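Long-range contacts in type C neurotoxin (Clostridium botulinum, PDB 3PME), which probably binds gangliosides and membrane lipids of nerve cells through its receptor-binding domain: residues Lys121-Phe125 against Met153-Ile157; Phe142-Thr146 against Ile210-Tyr214; Ile94-Trp100 against Ile112-Arg118; Thr137-Phe141 against Leu193-Asp197. One frame throughout, in Å; residues are numbered along the deposited sequence.

Contact 1. Residues Lys121-Phe125 against Met153-Ile157; sequences KSLIF and MKLYI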
# COMPACT_ATOMS: atom_id res chain seq x y z
N LYS A 121 11.78 21.36 -17.12
CA LYS A 121 12.55 20.18 -16.73
C LYS A 121 11.59 19.24 -16.03
O LYS A 121 10.59 19.68 -15.46
CB LYS A 121 13.68 20.55 -15.77
CG LYS A 121 14.70 21.52 -16.34
CD LYS A 121 15.38 20.93 -17.57
CE LYS A 121 16.57 21.78 -18.00
NZ LYS A 121 17.79 21.45 -17.21
N SER A 122 11.87 17.95 -16.08
CA SER A 122 10.96 16.98 -15.45
C SER A 122 11.69 15.88 -14.70
O SER A 122 12.84 15.54 -15.00
CB SER A 122 10.04 16.37 -16.51
OG SER A 122 10.78 15.62 -17.45
N LEU A 123 11.01 15.35 -13.68
CA LEU A 123 11.43 14.13 -13.01
C LEU A 123 10.38 13.11 -13.38
O LEU A 123 9.19 13.38 -13.28
CB LEU A 123 11.42 14.33 -11.49
CG LEU A 123 12.45 15.33 -10.96
CD1 LEU A 123 12.04 15.76 -9.54
CD2 LEU A 123 13.82 14.67 -10.97
N ILE A 124 10.82 11.93 -13.80
CA ILE A 124 9.91 10.90 -14.27
C ILE A 124 10.20 9.60 -13.55
O ILE A 124 11.36 9.20 -13.42
CB ILE A 124 10.03 10.70 -15.79
CG1 ILE A 124 9.80 12.03 -16.52
CG2 ILE A 124 9.01 9.68 -16.28
CD1 ILE A 124 10.20 12.00 -18.00
N PHE A 125 9.16 8.95 -13.05
CA PHE A 125 9.33 7.67 -12.38
C PHE A 125 8.31 6.66 -12.92
O PHE A 125 7.10 6.89 -12.87
CB PHE A 125 9.16 7.83 -10.87
CG PHE A 125 9.27 6.54 -10.10
CD1 PHE A 125 10.49 5.88 -10.01
CD2 PHE A 125 8.15 5.99 -9.49
CE1 PHE A 125 10.59 4.70 -9.29
CE2 PHE A 125 8.25 4.79 -8.79
CZ PHE A 125 9.46 4.15 -8.69
N MET A 153 16.27 19.53 -8.83
CA MET A 153 15.09 18.96 -8.20
C MET A 153 15.28 17.45 -8.17
O MET A 153 15.89 16.87 -9.07
CB MET A 153 13.82 19.39 -8.93
CG MET A 153 13.77 19.05 -10.38
SD MET A 153 12.26 19.73 -11.06
CE MET A 153 12.37 19.08 -12.72
N LYS A 154 14.79 16.82 -7.11
CA LYS A 154 15.06 15.42 -6.88
C LYS A 154 13.77 14.72 -6.51
O LYS A 154 12.94 15.28 -5.80
CB LYS A 154 16.08 15.26 -5.75
CG LYS A 154 17.49 15.71 -6.15
CD LYS A 154 18.36 16.09 -4.93
CE LYS A 154 18.88 14.87 -4.17
NZ LYS A 154 19.63 15.29 -2.94
N LEU A 155 13.64 13.50 -7.00
CA LEU A 155 12.45 12.69 -6.77
C LEU A 155 12.77 11.50 -5.89
O LEU A 155 13.64 10.67 -6.23
CB LEU A 155 11.90 12.20 -8.10
CG LEU A 155 10.72 11.23 -8.00
CD1 LEU A 155 9.60 11.86 -7.22
CD2 LEU A 155 10.27 10.88 -9.40
N TYR A 156 12.07 11.41 -4.76
CA TYR A 156 12.21 10.30 -3.81
C TYR A 156 10.94 9.47 -3.85
O TYR A 156 9.84 10.03 -3.91
CB TYR A 156 12.38 10.82 -2.39
CG TYR A 156 13.70 11.52 -2.16
CD1 TYR A 156 13.91 12.80 -2.63
CD2 TYR A 156 14.73 10.89 -1.47
CE1 TYR A 156 15.12 13.45 -2.43
CE2 TYR A 156 15.96 11.54 -1.27
CZ TYR A 156 16.13 12.82 -1.75
OH TYR A 156 17.34 13.48 -1.57
N ILE A 157 11.10 8.16 -3.82
CA ILE A 157 9.98 7.22 -3.73
C ILE A 157 10.18 6.36 -2.49
O ILE A 157 11.20 5.67 -2.35
CB ILE A 157 9.86 6.31 -4.98
CG1 ILE A 157 9.64 7.15 -6.24
CG2 ILE A 157 8.72 5.27 -4.79
CD1 ILE A 157 8.32 7.94 -6.23
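The lectin-like beta sandwich of the N-terminal receptor-binding half is filled where its two sheets face each other; here L123 and F125 of strand 120-126 pack against M153, L155 and I157 of strand 152-157. The axes of the two short segments approach to 7.6 Å and run nearly parallel, at 15°; being in different sheets, they meet through side chains. L123 and L155 face each other, CD1 of L123 lying 3.8 Å from CB of L155. That same methyl touches M153, whose chain lies beside L123 and points the other way. M153 has its CG between the backbone N and the carbonyl carbon (chi1 57°) and is straight beyond, carrying its methyl across to the facing strand, CE 3.3 Å from K121 O and 3.6 Å from K121 CB. Long, flexible and unbranched, methionine suits this bridging place. F125 CB rests on L155 CD2 at 3.6 Å. The flat F125 ring is met squarely over one face by I157, whose gamma-methylene CG1 lies over its centre, 3.6 Å from the centroid and 8° off the normal, in a CH-pi contact. K121 turns its polar end away, NZ bonding to R166 O and forming a salt bridge with D169, while its CB joins the packing. With aliphatic and aromatic groups making nearly all of the contact, the sheets are held together here by dispersion and the exclusion of water.

Contact 2. Residues Phe142-Thr146 against Ile210-Tyr214; sequences FVTIT and INIVY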
# COMPACT_ATOMS: atom_id res chain seq x y z
N PHE A 142 4.85 6.59 -1.45
CA PHE A 142 5.17 7.91 -0.89
C PHE A 142 6.11 8.67 -1.83
O PHE A 142 7.19 8.19 -2.19
CB PHE A 142 5.81 7.74 0.49
CG PHE A 142 6.19 9.03 1.15
CD1 PHE A 142 5.23 10.02 1.37
CD2 PHE A 142 7.49 9.25 1.57
CE1 PHE A 142 5.58 11.22 1.99
CE2 PHE A 142 7.84 10.44 2.20
CZ PHE A 142 6.89 11.42 2.41
N VAL A 143 5.68 9.86 -2.21
CA VAL A 143 6.46 10.70 -3.13
C VAL A 143 7.02 11.89 -2.37
O VAL A 143 6.35 12.48 -1.51
CB VAL A 143 5.57 11.22 -4.29
CG1 VAL A 143 6.35 12.20 -5.19
CG2 VAL A 143 5.02 10.05 -5.10
N THR A 144 8.26 12.25 -2.68
CA THR A 144 8.81 13.49 -2.16
C THR A 144 9.65 14.13 -3.24
O THR A 144 10.54 13.48 -3.82
CB THR A 144 9.69 13.30 -0.92
OG1 THR A 144 9.03 12.43 0.01
CG2 THR A 144 9.93 14.65 -0.25
N ILE A 145 9.35 15.38 -3.53
CA ILE A 145 10.13 16.16 -4.48
C ILE A 145 10.84 17.26 -3.71
O ILE A 145 10.20 18.01 -2.99
CB ILE A 145 9.22 16.87 -5.51
CG1 ILE A 145 8.23 15.90 -6.15
CG2 ILE A 145 10.08 17.56 -6.58
CD1 ILE A 145 8.87 14.85 -6.95
N THR A 146 12.17 17.35 -3.86
CA THR A 146 12.88 18.52 -3.31
C THR A 146 13.33 19.40 -4.48
O THR A 146 13.67 18.90 -5.56
CB THR A 146 14.07 18.15 -2.39
OG1 THR A 146 15.10 17.49 -3.16
CG2 THR A 146 13.63 17.23 -1.25
N ILE A 210 13.14 13.27 5.19
CA ILE A 210 12.19 12.62 4.29
C ILE A 210 11.76 11.27 4.84
O ILE A 210 10.58 10.91 4.81
CB ILE A 210 12.79 12.47 2.89
CG1 ILE A 210 12.94 13.85 2.25
CG2 ILE A 210 11.93 11.53 2.03
CD1 ILE A 210 13.71 13.85 0.94
N ASN A 211 12.72 10.51 5.36
CA ASN A 211 12.39 9.21 5.95
C ASN A 211 11.60 9.28 7.25
O ASN A 211 10.82 8.39 7.56
CB ASN A 211 13.64 8.35 6.06
CG ASN A 211 14.02 7.73 4.72
OD1 ASN A 211 14.78 8.31 3.94
ND2 ASN A 211 13.46 6.56 4.44
N ILE A 212 11.80 10.35 8.01
CA ILE A 212 10.99 10.56 9.20
C ILE A 212 9.53 10.81 8.81
O ILE A 212 8.62 10.24 9.41
CB ILE A 212 11.54 11.72 10.04
CG1 ILE A 212 12.88 11.30 10.65
CG2 ILE A 212 10.57 12.09 11.15
CD1 ILE A 212 13.60 12.42 11.37
N VAL A 213 9.31 11.64 7.79
CA VAL A 213 7.96 11.86 7.28
C VAL A 213 7.34 10.55 6.78
O VAL A 213 6.23 10.20 7.15
CB VAL A 213 7.93 12.94 6.18
CG1 VAL A 213 6.50 13.16 5.67
CG2 VAL A 213 8.50 14.25 6.69
N TYR A 214 8.08 9.83 5.95
CA TYR A 214 7.65 8.53 5.43
C TYR A 214 7.23 7.56 6.54
O TYR A 214 6.12 7.01 6.51
CB TYR A 214 8.78 7.92 4.59
CG TYR A 214 8.56 6.52 4.05
CD1 TYR A 214 7.43 6.20 3.28
CD2 TYR A 214 9.51 5.53 4.25
CE1 TYR A 214 7.27 4.91 2.75
CE2 TYR A 214 9.36 4.26 3.74
CZ TYR A 214 8.23 3.95 2.99
OH TYR A 214 8.10 2.68 2.48
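I210 lies over T144 and T146, using all of its branches. CG2 touches T144 OG1 at 3.6 Å, while CD1, at the end of an extended chain, meets T146 CG2 at 4.0 Å; the I210 and T144 side chains lie alongside, pointing opposite ways. Beta-branched threonine suits the strand, and its methyl gives I210 an apolar surface. The carbonyl of I210 takes the helical bond from Y214 N at 3.0 Å, and F142 CE2 lies 3.8 Å from that same I210 O. Segment 210-214 of helix 207-218 runs at 152° to segment 142-146 of strand 141-148, and the helix closes the face of the sheet turned away from the other layer of the beta sandwich: V143 and I145 point into the sandwich, towards I109 and W111, whereas F142, T144 and T146 point out to the helix. One turn after I210 comes V213, its CG1 3.7 Å from F142 CZ, the two side chains crossing at about a right angle. Y214 then flanks the phenylalanine. Its CA sits over one face of the F142 ring, 4.2 Å from the centroid, and its own ring is turned only 17° from that of F142 but slid well aside, with Y214 CD1 3.5 Å from F142 CD2. With CG anti to N in both (chi1 180° in F142), the rings reach out past each other, and W74 of neighbouring strand 68-77 meets both.

Contact 3. Residues Ile94-Trp100 against Ile112-Arg118; sequences IKQNSGW and ILQDINR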
# COMPACT_ATOMS: atom_id res chain seq x y z
N ILE A 94 0.54 25.74 -12.79
CA ILE A 94 1.07 26.51 -13.91
C ILE A 94 0.08 27.60 -14.28
O ILE A 94 -1.09 27.32 -14.56
CB ILE A 94 1.26 25.65 -15.16
CG1 ILE A 94 2.23 24.51 -14.88
CG2 ILE A 94 1.75 26.50 -16.34
CD1 ILE A 94 3.60 24.96 -14.62
N LYS A 95 0.54 28.85 -14.28
CA LYS A 95 -0.25 29.97 -14.75
C LYS A 95 0.66 30.87 -15.56
O LYS A 95 1.81 31.07 -15.20
CB LYS A 95 -0.81 30.76 -13.57
CG LYS A 95 -1.93 30.04 -12.84
CD LYS A 95 -3.05 29.66 -13.79
CE LYS A 95 -4.09 28.78 -13.11
NZ LYS A 95 -3.55 27.43 -12.76
N GLN A 96 0.16 31.39 -16.68
CA GLN A 96 0.94 32.33 -17.47
C GLN A 96 2.29 31.73 -17.89
O GLN A 96 3.33 32.39 -17.79
CB GLN A 96 1.18 33.61 -16.68
CG GLN A 96 -0.06 34.11 -15.96
CD GLN A 96 -1.24 34.24 -16.90
OE1 GLN A 96 -2.32 33.71 -16.64
NE2 GLN A 96 -1.02 34.94 -18.01
N ASN A 97 2.26 30.48 -18.34
CA ASN A 97 3.43 29.82 -18.91
C ASN A 97 4.40 29.19 -17.91
O ASN A 97 5.33 28.49 -18.32
CB ASN A 97 4.22 30.78 -19.81
CG ASN A 97 3.37 31.42 -20.89
OD1 ASN A 97 2.38 30.84 -21.35
ND2 ASN A 97 3.75 32.62 -21.30
N SER A 98 4.21 29.44 -16.62
CA SER A 98 5.25 29.08 -15.66
C SER A 98 4.68 28.54 -14.34
O SER A 98 3.57 28.90 -13.94
CB SER A 98 6.17 30.30 -15.43
OG SER A 98 7.30 29.99 -14.64
N GLY A 99 5.43 27.67 -13.68
CA GLY A 99 5.06 27.12 -12.39
C GLY A 99 5.44 25.66 -12.34
O GLY A 99 6.45 25.24 -12.91
N TRP A 100 4.64 24.85 -11.65
CA TRP A 100 4.92 23.42 -11.57
C TRP A 100 3.64 22.62 -11.74
O TRP A 100 2.54 23.16 -11.56
CB TRP A 100 5.57 23.06 -10.23
CG TRP A 100 4.75 23.46 -9.02
CD1 TRP A 100 4.77 24.66 -8.36
CD2 TRP A 100 3.80 22.64 -8.33
NE1 TRP A 100 3.89 24.64 -7.30
CE2 TRP A 100 3.29 23.41 -7.26
CE3 TRP A 100 3.33 21.33 -8.50
CZ2 TRP A 100 2.32 22.91 -6.37
CZ3 TRP A 100 2.38 20.84 -7.61
CH2 TRP A 100 1.89 21.63 -6.56
N ILE A 112 6.94 18.39 -13.15
CA ILE A 112 7.39 19.35 -14.16
C ILE A 112 7.56 20.72 -13.53
O ILE A 112 6.70 21.17 -12.78
CB ILE A 112 6.36 19.44 -15.29
CG1 ILE A 112 6.31 18.12 -16.07
CG2 ILE A 112 6.67 20.63 -16.22
CD1 ILE A 112 7.30 18.05 -17.19
N LEU A 113 8.68 21.37 -13.84
CA LEU A 113 8.95 22.74 -13.42
C LEU A 113 9.21 23.55 -14.68
O LEU A 113 10.07 23.17 -15.49
CB LEU A 113 10.17 22.81 -12.50
CG LEU A 113 10.45 24.20 -11.89
CD1 LEU A 113 9.34 24.59 -10.92
CD2 LEU A 113 11.81 24.23 -11.17
N GLN A 114 8.48 24.65 -14.85
CA GLN A 114 8.50 25.36 -16.12
C GLN A 114 8.77 26.85 -15.93
O GLN A 114 8.11 27.51 -15.11
CB GLN A 114 7.18 25.14 -16.84
CG GLN A 114 7.08 25.79 -18.20
CD GLN A 114 5.95 25.19 -18.99
OE1 GLN A 114 5.97 24.00 -19.31
NE2 GLN A 114 4.94 26.00 -19.29
N ASP A 115 9.73 27.37 -16.69
CA ASP A 115 10.11 28.78 -16.57
C ASP A 115 9.27 29.72 -17.44
O ASP A 115 8.36 29.29 -18.16
CB ASP A 115 11.62 28.98 -16.79
CG ASP A 115 12.07 28.84 -18.27
OD1 ASP A 115 11.25 28.92 -19.20
OD2 ASP A 115 13.29 28.70 -18.48
N ILE A 116 9.60 31.00 -17.39
CA ILE A 116 8.76 32.00 -18.04
C ILE A 116 8.88 32.01 -19.57
O ILE A 116 8.11 32.70 -20.25
CB ILE A 116 8.98 33.41 -17.43
CG1 ILE A 116 10.47 33.74 -17.31
CG2 ILE A 116 8.34 33.48 -16.05
CD1 ILE A 116 11.15 34.05 -18.64
N ASN A 117 9.81 31.23 -20.10
CA ASN A 117 9.92 31.03 -21.55
C ASN A 117 9.30 29.71 -22.00
O ASN A 117 9.49 29.28 -23.14
CB ASN A 117 11.38 31.10 -21.99
CG ASN A 117 11.97 32.49 -21.82
OD1 ASN A 117 13.08 32.65 -21.32
ND2 ASN A 117 11.20 33.49 -22.20
N ARG A 118 8.58 29.06 -21.09
CA ARG A 118 7.96 27.77 -21.36
C ARG A 118 8.96 26.62 -21.52
O ARG A 118 8.60 25.53 -21.95
CB ARG A 118 7.04 27.86 -22.58
CG ARG A 118 5.86 28.80 -22.37
CD ARG A 118 4.92 28.81 -23.56
NE ARG A 118 3.53 29.00 -23.13
CZ ARG A 118 2.77 28.03 -22.64
NH1 ARG A 118 3.25 26.80 -22.51
NH2 ARG A 118 1.52 28.29 -22.26
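Q114 O is gripped by two donors of segment 94-100: S98 OG at 2.7 Å and G99 N at 3.0 Å. Serine suits this place because its short hydroxyl doubles the backbone bond, and S98 OG is also hydrogen-bonded to K174 N. The return bond, Q114 N to G99 O, measures 2.9 Å and makes G99 and Q114 an antiparallel hydrogen-bonded pair; W100 and L113 follow as a non-hydrogen-bonded one. At G99 the chain turns a corner with phi 141°, where a beta carbon would jam against the preceding carbonyl O and crowd I94 CA, calling for glycine. The extended Q114 side chain sends NE2 to N97 O, 2.7 Å away and almost straight at 167°. That oxygen lies in the amide plane of Q114, but NE2 approaches from above the carbonyl plane. N97 belongs to the type I' turn K95-S98, where asparagine readily takes a positive phi. Its OD1 receives a weak bond from R118 NE at 2.8 Å, and its CB lies over one face of the guanidinium, whose plane is turned 56° from the amide. R118 ends the type I turn begun by D115, whose OD1 accepts from N117 N in an Asx turn. Both turns lie at one end of the sheet where strand 108-114 runs between strands 100-105 and 120-126; strand 92-95 also pairs with 100-105, and the loop around D171 and E172 is bonded to D115 and I116.

Contact 4. Residues Thr137-Phe141 against Leu193-Asp197; sequences TNKWF and LWIRD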
# COMPACT_ATOMS: atom_id res chain seq x y z
N THR A 137 1.37 -0.41 -9.35
CA THR A 137 0.03 -0.17 -9.88
C THR A 137 -1.02 -0.39 -8.78
O THR A 137 -1.08 -1.45 -8.16
CB THR A 137 -0.27 -1.08 -11.08
OG1 THR A 137 0.67 -0.82 -12.13
CG2 THR A 137 -1.67 -0.80 -11.60
N ASN A 138 -1.84 0.64 -8.55
CA ASN A 138 -2.88 0.66 -7.52
C ASN A 138 -2.39 0.45 -6.09
O ASN A 138 -3.17 0.05 -5.21
CB ASN A 138 -4.02 -0.33 -7.82
CG ASN A 138 -5.28 -0.01 -7.05
OD1 ASN A 138 -5.68 1.16 -6.97
ND2 ASN A 138 -5.93 -1.04 -6.50
N LYS A 139 -1.11 0.71 -5.84
CA LYS A 139 -0.55 0.60 -4.50
C LYS A 139 -0.19 1.99 -4.02
O LYS A 139 0.28 2.82 -4.79
CB LYS A 139 0.71 -0.27 -4.50
CG LYS A 139 0.45 -1.70 -4.91
CD LYS A 139 1.70 -2.54 -4.82
CE LYS A 139 1.41 -3.95 -5.32
NZ LYS A 139 2.68 -4.70 -5.56
N TRP A 140 -0.46 2.27 -2.75
CA TRP A 140 0.00 3.54 -2.18
C TRP A 140 1.52 3.59 -2.20
O TRP A 140 2.17 2.67 -1.70
CB TRP A 140 -0.42 3.64 -0.72
CG TRP A 140 -1.89 3.86 -0.48
CD1 TRP A 140 -2.81 2.92 -0.11
CD2 TRP A 140 -2.58 5.11 -0.55
NE1 TRP A 140 -4.04 3.52 0.05
CE2 TRP A 140 -3.93 4.86 -0.20
CE3 TRP A 140 -2.20 6.42 -0.86
CZ2 TRP A 140 -4.89 5.87 -0.18
CZ3 TRP A 140 -3.15 7.41 -0.82
CH2 TRP A 140 -4.48 7.14 -0.49
N PHE A 141 2.09 4.66 -2.75
CA PHE A 141 3.52 4.91 -2.55
C PHE A 141 3.76 6.37 -2.17
O PHE A 141 2.94 7.24 -2.48
CB PHE A 141 4.38 4.46 -3.74
CG PHE A 141 4.06 5.13 -5.05
CD1 PHE A 141 3.07 4.64 -5.89
CD2 PHE A 141 4.82 6.22 -5.50
CE1 PHE A 141 2.80 5.23 -7.11
CE2 PHE A 141 4.56 6.82 -6.73
CZ PHE A 141 3.55 6.33 -7.54
N LEU A 193 -7.78 7.91 -8.89
CA LEU A 193 -6.59 7.88 -8.04
C LEU A 193 -6.90 8.50 -6.70
O LEU A 193 -7.89 9.23 -6.54
CB LEU A 193 -5.43 8.63 -8.70
CG LEU A 193 -5.56 10.14 -8.87
CD1 LEU A 193 -5.07 10.89 -7.65
CD2 LEU A 193 -4.79 10.60 -10.09
N TRP A 194 -6.04 8.22 -5.73
CA TRP A 194 -6.16 8.74 -4.38
C TRP A 194 -4.85 9.41 -4.04
O TRP A 194 -3.78 8.94 -4.45
CB TRP A 194 -6.37 7.60 -3.37
CG TRP A 194 -7.64 6.81 -3.51
CD1 TRP A 194 -8.74 6.90 -2.71
CD2 TRP A 194 -7.92 5.77 -4.46
NE1 TRP A 194 -9.70 6.00 -3.11
CE2 TRP A 194 -9.22 5.29 -4.18
CE3 TRP A 194 -7.20 5.19 -5.51
CZ2 TRP A 194 -9.83 4.27 -4.92
CZ3 TRP A 194 -7.80 4.18 -6.25
CH2 TRP A 194 -9.11 3.73 -5.95
N ILE A 195 -4.93 10.49 -3.27
CA ILE A 195 -3.75 11.14 -2.71
C ILE A 195 -3.98 11.27 -1.21
O ILE A 195 -5.13 11.41 -0.77
CB ILE A 195 -3.56 12.53 -3.33
CG1 ILE A 195 -3.09 12.38 -4.78
CG2 ILE A 195 -2.53 13.37 -2.53
CD1 ILE A 195 -3.15 13.68 -5.58
N ARG A 196 -2.93 11.20 -0.41
CA ARG A 196 -3.08 11.51 1.01
C ARG A 196 -1.89 12.27 1.56
O ARG A 196 -0.78 12.19 1.04
CB ARG A 196 -3.35 10.26 1.84
CG ARG A 196 -2.09 9.43 2.18
CD ARG A 196 -2.53 8.26 3.03
NE ARG A 196 -1.46 7.62 3.78
CZ ARG A 196 -0.84 6.52 3.39
NH1 ARG A 196 -1.15 5.94 2.24
NH2 ARG A 196 0.09 5.98 4.17
N ASP A 197 -2.14 13.00 2.64
CA ASP A 197 -1.10 13.69 3.40
C ASP A 197 -0.29 14.65 2.52
O ASP A 197 0.94 14.67 2.56
CB ASP A 197 -0.20 12.70 4.14
CG ASP A 197 -0.97 11.89 5.18
OD1 ASP A 197 -1.36 12.48 6.21
OD2 ASP A 197 -1.17 10.69 4.97
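Cation-pi and CH-pi contacts come first, for R196 lies over a face of the W140 indole. Its CZ is 4.8 Å from the centroid of the six-membered ring, 23° off the normal, and NH1 comes down to 3.2 Å from W140 CD2. The guanidinium stands steeply on the indole and presents an edge to it. R196 CD adds a CH-pi contact over the same ring, at 4.3 Å from its centroid. The side chain reaches there from a first torsion that sets CG between the backbone N and the carbonyl carbon (chi1 80°), followed by a straight run to NE. W140, W74 and Y39 make cation-pi contacts with R196, which probably help to stabilise the buried charge; K76 makes another with W194.

Apolar packing joins the two tryptophans: W140 CH2 touches W194 CB at 3.5 Å, the ring planes meeting obliquely at 55°. N138 OD1 lies 3.8 Å from W194 CZ3.

Polar bonds complete the account. R196 NH2 bonds to Q217 O, and NE makes a salt bridge with D197 OD2, its hydrogen bond being weak. W140 NE1 binds N229 OD1, W140 O pairs with Y354 OH, and N138 bonds to K76 and D409. Bonds to residues of the C-terminal, trefoil-like half such as Y354 and D409 place this aromatic and arginine cluster at the junction of beta sandwich and trefoil, the two-part build of clostridial neurotoxin receptor-binding domains.

All four contacts involve the N-terminal beta sandwich. Along the chain contact 3 closes first, before the others open; contacts 1, 2 and 4 then interleave, each crossing the other two. Contacts 1 and 2 lie about 12 Å apart between centres and use the neighbouring strands 152-157 and 141-148 of one sheet, which is thus packed on both faces, by the second sheet and by helix 207-218. Contact 3 is about 16 Å from contact 1 between centres, linked through paired strands 108-114 and 120-126. The series runs from the sandwich's turns through its interior to contact 4 at the junction with the trefoil half, about 26 Å from contact 3 between centres; 137-141 leads straight into strand 141-148, and F141 touches I157.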